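Long-range contacts in MmeI (Methylophilus methylotrophus, PDB 5HR4), which is a type IIL restriction-modification enzyme that binds and cuts DNA and probably methylates adenine at N6 with S-adenosyl-L-methionine as methyl donor: residues F254-G259 with R447-S452; K831-A836 with K874-V879. One frame throughout, in Å; residues are numbered along the deposited sequence.

In the fold
The modelled chain begins at 157 with helices that include the spacer region, and residues 254-259 form a loop between helix 249-252 and helix 259-262. Interaction 1 closes when residues 447-452 return to that loop from the methyltransferase part, after a largely helical excursion and just before strand 455-458. The chain then completes the nine-stranded sheet and runs through the two smaller sheets before interaction 2 opens on helix 827-845. It closes 38 residues later on helix 863-880, within the C-terminal helices. The two contacts are in series, neither nested nor crossed, on opposite sides of the chain's centre, with nearest atoms about 61 Å apart. Interaction 1 joins two domains, interaction 2 two neighbouring helices.

Interaction 1 (F254-G259 with R447-S452); sequences FPYING and RIPLKS
Ile257 and Tyr256 meet Ile448, Pro449 and Leu450 in a loop-to-loop contact between the helical spacer domain and the methyltransferase domain, built on one backbone bond and a row of apolar side chains. Leu450 N donates to Ile257 O over 2.7 Å, with an N-H...O angle of 160°. On one side of this bond, Ile257 divides its branches: CD1 meets Ile448 CG2 at 3.5 Å, while CG2 lies beside Leu450 CD1 at 3.6 Å, the two side chains pointing the same way. A beta-branched residue suits this place because it offers two separate methyls. Pro449, after a cis peptide bond, points its CB toward the facing loop, and its CG reaches Tyr256 CE2 at 3.6 Å in an oblique approach. Tyr256 CG stands anti to the backbone N (chi1 167°), which carries the ring across to the proline, while its OH makes a weak bond to Asn258 OD1. With an alanine here, CB and CG of Pro449 would probably be left without the ring that covers them, and Asn258 OD1 would lose at most a weak partner. Gly259 CA lies 3.2 Å from Leu450 O; its positive phi suits glycine, and a CB would probably crowd Leu450 CB. Behind the contact, Leu450 also packs on Trp427 of helix 416-440 and on Leu261. Residues 447-452 lead from that helix into strand 455-458, an edge of the 3-2-1-4-5-7-6 strand order typical of Rossmann-like methyltransferases.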
loop_
_atom_site.group_PDB
_atom_site.type_symbol
_atom_site.label_atom_id
_atom_site.label_comp_id
_atom_site.label_asym_id
_atom_site.label_seq_id
_atom_site.Cartn_x
_atom_site.Cartn_y
_atom_site.Cartn_z
ATOM N N PHE A 254 31.767 -21.394 -22.683
ATOM C CA PHE A 254 30.490 -20.784 -22.326
ATOM C C PHE A 254 29.503 -20.901 -23.475
ATOM O O PHE A 254 29.862 -20.654 -24.626
ATOM C CB PHE A 254 30.664 -19.307 -21.976
ATOM C CG PHE A 254 31.308 -19.074 -20.657
ATOM C CD1 PHE A 254 30.539 -18.907 -19.520
ATOM C CD2 PHE A 254 32.679 -19.035 -20.546
ATOM C CE1 PHE A 254 31.133 -18.701 -18.287
ATOM C CE2 PHE A 254 33.280 -18.829 -19.321
ATOM C CZ PHE A 254 32.505 -18.668 -18.188
ATOM N N PRO A 255 28.256 -21.240 -23.194
ATOM C CA PRO A 255 27.298 -21.467 -24.282
ATOM C C PRO A 255 26.887 -20.158 -24.923
ATOM O O PRO A 255 27.056 -19.080 -24.353
ATOM C CB PRO A 255 26.109 -22.117 -23.567
ATOM C CG PRO A 255 26.150 -21.466 -22.167
ATOM C CD PRO A 255 27.617 -21.287 -21.857
ATOM N N TYR A 256 26.298 -20.277 -26.104
ATOM C CA TYR A 256 25.586 -19.167 -26.731
ATOM C C TYR A 256 24.231 -18.955 -26.046
ATOM O O TYR A 256 23.457 -19.909 -25.864
ATOM C CB TYR A 256 25.434 -19.465 -28.229
ATOM C CG TYR A 256 24.462 -18.604 -29.011
ATOM C CD1 TYR A 256 24.686 -17.239 -29.200
ATOM C CD2 TYR A 256 23.330 -19.169 -29.605
ATOM C CE1 TYR A 256 23.786 -16.455 -29.935
ATOM C CE2 TYR A 256 22.430 -18.398 -30.337
ATOM C CZ TYR A 256 22.657 -17.042 -30.507
ATOM O OH TYR A 256 21.743 -16.282 -31.239
ATOM N N ILE A 257 23.942 -17.709 -25.644
ATOM C CA ILE A 257 22.731 -17.393 -24.885
ATOM C C ILE A 257 21.777 -16.482 -25.676
ATOM O O ILE A 257 20.573 -16.750 -25.759
ATOM C CB ILE A 257 23.087 -16.772 -23.516
ATOM C CG1 ILE A 257 24.016 -17.704 -22.745
ATOM C CG2 ILE A 257 21.839 -16.525 -22.699
ATOM C CD1 ILE A 257 23.258 -18.857 -22.100
ATOM N N ASN A 258 22.285 -15.367 -26.197
ATOM C CA ASN A 258 21.586 -14.455 -27.132
ATOM C C ASN A 258 20.398 -13.818 -26.430
ATOM O O ASN A 258 20.508 -13.397 -25.268
ATOM C CB ASN A 258 21.194 -15.158 -28.370
ATOM C CG ASN A 258 20.662 -14.214 -29.444
ATOM O OD1 ASN A 258 20.018 -14.679 -30.393
ATOM N ND2 ASN A 258 20.941 -12.884 -29.316
ATOM N N GLY A 259 19.255 -13.705 -27.111
ATOM C CA GLY A 259 18.132 -13.043 -26.477
ATOM C C GLY A 259 18.366 -11.552 -26.315
ATOM O O GLY A 259 19.519 -11.117 -26.313
ATOM N N ARG A 447 15.481 -24.019 -22.358
ATOM C CA ARG A 447 15.227 -23.029 -23.388
ATOM C C ARG A 447 16.402 -22.062 -23.491
ATOM O O ARG A 447 16.259 -20.852 -23.254
ATOM C CB ARG A 447 13.911 -22.302 -23.115
ATOM C CG ARG A 447 12.706 -23.144 -23.403
ATOM C CD ARG A 447 11.487 -22.564 -22.743
ATOM N NE ARG A 447 10.263 -22.962 -23.437
ATOM C CZ ARG A 447 9.045 -22.902 -22.903
ATOM N NH1 ARG A 447 8.880 -22.474 -21.651
ATOM N NH2 ARG A 447 7.987 -23.274 -23.616
ATOM N N ILE A 448 17.556 -22.605 -23.868
ATOM C CA ILE A 448 18.758 -21.834 -24.162
ATOM C C ILE A 448 19.203 -22.170 -25.578
ATOM O O ILE A 448 19.325 -23.349 -25.911
ATOM C CB ILE A 448 19.900 -22.126 -23.173
ATOM C CG1 ILE A 448 19.411 -21.920 -21.730
ATOM C CG2 ILE A 448 21.110 -21.243 -23.483
ATOM C CD1 ILE A 448 18.993 -20.519 -21.433
ATOM N N PRO A 449 19.499 -21.180 -26.434
ATOM C CA PRO A 449 19.499 -19.747 -26.169
ATOM C C PRO A 449 18.102 -19.145 -25.996
ATOM O O PRO A 449 17.076 -19.757 -26.321
ATOM C CB PRO A 449 20.188 -19.179 -27.422
ATOM C CG PRO A 449 19.832 -20.109 -28.456
ATOM C CD PRO A 449 19.939 -21.451 -27.809
ATOM N N LEU A 450 18.095 -17.908 -25.512
ATOM C CA LEU A 450 16.870 -17.209 -25.158
ATOM C C LEU A 450 16.156 -16.769 -26.430
ATOM O O LEU A 450 16.495 -15.747 -27.025
ATOM C CB LEU A 450 17.212 -16.029 -24.253
ATOM C CG LEU A 450 17.890 -16.466 -22.945
ATOM C CD1 LEU A 450 18.456 -15.290 -22.158
ATOM C CD2 LEU A 450 16.905 -17.276 -22.079
ATOM N N LYS A 451 15.160 -17.538 -26.860
ATOM C CA LYS A 451 14.392 -17.176 -28.044
ATOM C C LYS A 451 13.060 -16.497 -27.731
ATOM O O LYS A 451 12.496 -15.839 -28.609
ATOM C CB LYS A 451 14.144 -18.415 -28.912
ATOM N N SER A 452 12.544 -16.635 -26.519
ATOM C CA SER A 452 11.274 -16.051 -26.124
ATOM C C SER A 452 11.559 -14.869 -25.211
ATOM O O SER A 452 12.489 -14.911 -24.396
ATOM C CB SER A 452 10.409 -17.097 -25.402
ATOM O OG SER A 452 9.023 -16.936 -25.683
#

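Interaction 2 (K831-A836 with K874-V879); sequences KAIEEA and KAVDSV
Ile833 of helix 827-845 reaches across to Ala875, Val876 and Val879 of helix 863-880, and its side chain carries most of the contact. At the root, CB itself stays 4.5 Å from Ala875 CB, just beyond contact; the touching begins at CG1. One bond further from the backbone than CB, this atom comes to 3.7 Å from Ala875 CB. Because CG1 is anti to the carbonyl carbon (chi1 -64°) and the chain then runs on extended (chi2 -175°), the terminal methyl is delivered to the facing helix. There CD1 touches Val879 CG2 at 3.6 Å and Val876 CG2 at 3.8 Å, crossing both valines at about a right angle. The two segments form an antiparallel helix pair in the C-terminal domain, their axes 158° apart in direction and 8.9 Å at closest approach. Alanine suits the crossing, since its single methyl allows the backbones to come this near; Ala832 CB adds a looser apolar contact with Ala875 CB at 4.3 Å. Val876 and Val879, three residues and so just under one turn apart, each present CG2 to the isoleucine tip. The isoleucine also packs on Leu784 of helix 783-790, on Leu872 and on Trp822, while Asp877 forms a salt bridge with Arg891.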
loop_
_atom_site.group_PDB
_atom_site.type_symbol
_atom_site.label_atom_id
_atom_site.label_comp_id
_atom_site.label_asym_id
_atom_site.label_seq_id
_atom_site.Cartn_x
_atom_site.Cartn_y
_atom_site.Cartn_z
ATOM N N LYS A 831 -35.096 13.561 27.458
ATOM C CA LYS A 831 -34.730 13.467 28.870
ATOM C C LYS A 831 -34.148 12.100 29.202
ATOM O O LYS A 831 -33.287 11.982 30.087
ATOM C CB LYS A 831 -35.948 13.760 29.749
ATOM N N ALA A 832 -34.601 11.062 28.500
ATOM C CA ALA A 832 -34.049 9.732 28.713
ATOM C C ALA A 832 -32.580 9.692 28.314
ATOM O O ALA A 832 -31.726 9.224 29.078
ATOM C CB ALA A 832 -34.865 8.703 27.928
ATOM N N ILE A 833 -32.264 10.204 27.122
ATOM C CA ILE A 833 -30.879 10.221 26.658
ATOM C C ILE A 833 -30.015 11.098 27.563
ATOM O O ILE A 833 -28.867 10.755 27.868
ATOM C CB ILE A 833 -30.824 10.671 25.188
ATOM C CG1 ILE A 833 -31.547 9.652 24.308
ATOM C CG2 ILE A 833 -29.392 10.851 24.733
ATOM C CD1 ILE A 833 -31.457 9.940 22.826
ATOM N N GLU A 834 -30.553 12.225 28.032
ATOM C CA GLU A 834 -29.795 13.033 28.983
ATOM C C GLU A 834 -29.498 12.255 30.261
ATOM O O GLU A 834 -28.384 12.326 30.790
ATOM C CB GLU A 834 -30.549 14.322 29.288
ATOM C CG GLU A 834 -30.700 15.196 28.049
ATOM C CD GLU A 834 -31.615 16.380 28.255
ATOM O OE1 GLU A 834 -32.314 16.416 29.293
ATOM O OE2 GLU A 834 -31.627 17.273 27.372
ATOM N N GLU A 835 -30.473 11.476 30.752
ATOM C CA GLU A 835 -30.270 10.727 31.991
ATOM C C GLU A 835 -29.183 9.666 31.839
ATOM O O GLU A 835 -28.347 9.486 32.736
ATOM C CB GLU A 835 -31.585 10.092 32.444
ATOM N N ALA A 836 -29.174 8.945 30.717
ATOM C CA ALA A 836 -28.081 8.008 30.473
ATOM C C ALA A 836 -26.746 8.740 30.375
ATOM O O ALA A 836 -25.730 8.276 30.912
ATOM C CB ALA A 836 -28.351 7.211 29.200
ATOM N N LYS A 874 -29.885 1.953 24.529
ATOM C CA LYS A 874 -31.316 1.679 24.629
ATOM C C LYS A 874 -32.145 2.942 24.405
ATOM O O LYS A 874 -33.130 2.925 23.656
ATOM C CB LYS A 874 -31.610 1.068 26.000
ATOM C CG LYS A 874 -33.046 0.579 26.226
ATOM C CD LYS A 874 -33.489 0.908 27.655
ATOM C CE LYS A 874 -34.427 -0.143 28.232
ATOM N NZ LYS A 874 -33.727 -1.405 28.641
ATOM N N ALA A 875 -31.746 4.054 25.029
ATOM C CA ALA A 875 -32.455 5.314 24.830
ATOM C C ALA A 875 -32.296 5.838 23.406
ATOM O O ALA A 875 -33.274 6.297 22.801
ATOM C CB ALA A 875 -31.964 6.348 25.838
ATOM N N VAL A 876 -31.079 5.786 22.850
ATOM C CA VAL A 876 -30.872 6.268 21.481
ATOM C C VAL A 876 -31.553 5.341 20.480
ATOM O O VAL A 876 -32.201 5.796 19.527
ATOM C CB VAL A 876 -29.365 6.420 21.175
ATOM C CG1 VAL A 876 -29.125 6.846 19.718
ATOM C CG2 VAL A 876 -28.719 7.428 22.109
ATOM N N ASP A 877 -31.406 4.030 20.665
ATOM C CA ASP A 877 -32.042 3.094 19.751
ATOM C C ASP A 877 -33.545 3.292 19.729
ATOM O O ASP A 877 -34.176 3.227 18.665
ATOM C CB ASP A 877 -31.699 1.667 20.152
ATOM C CG ASP A 877 -30.230 1.360 19.978
ATOM O OD1 ASP A 877 -29.576 2.077 19.181
ATOM O OD2 ASP A 877 -29.739 0.406 20.631
ATOM N N SER A 878 -34.134 3.537 20.902
ATOM C CA SER A 878 -35.560 3.828 20.980
ATOM C C SER A 878 -35.929 5.046 20.135
ATOM O O SER A 878 -36.955 5.043 19.446
ATOM C CB SER A 878 -35.968 4.031 22.438
ATOM O OG SER A 878 -37.096 4.883 22.529
ATOM N N VAL A 879 -35.101 6.095 20.163
ATOM C CA VAL A 879 -35.406 7.284 19.369
ATOM C C VAL A 879 -35.445 6.936 17.889
ATOM O O VAL A 879 -36.267 7.468 17.131
ATOM C CB VAL A 879 -34.393 8.403 19.658
ATOM C CG1 VAL A 879 -34.675 9.593 18.772
ATOM C CG2 VAL A 879 -34.460 8.809 21.122
#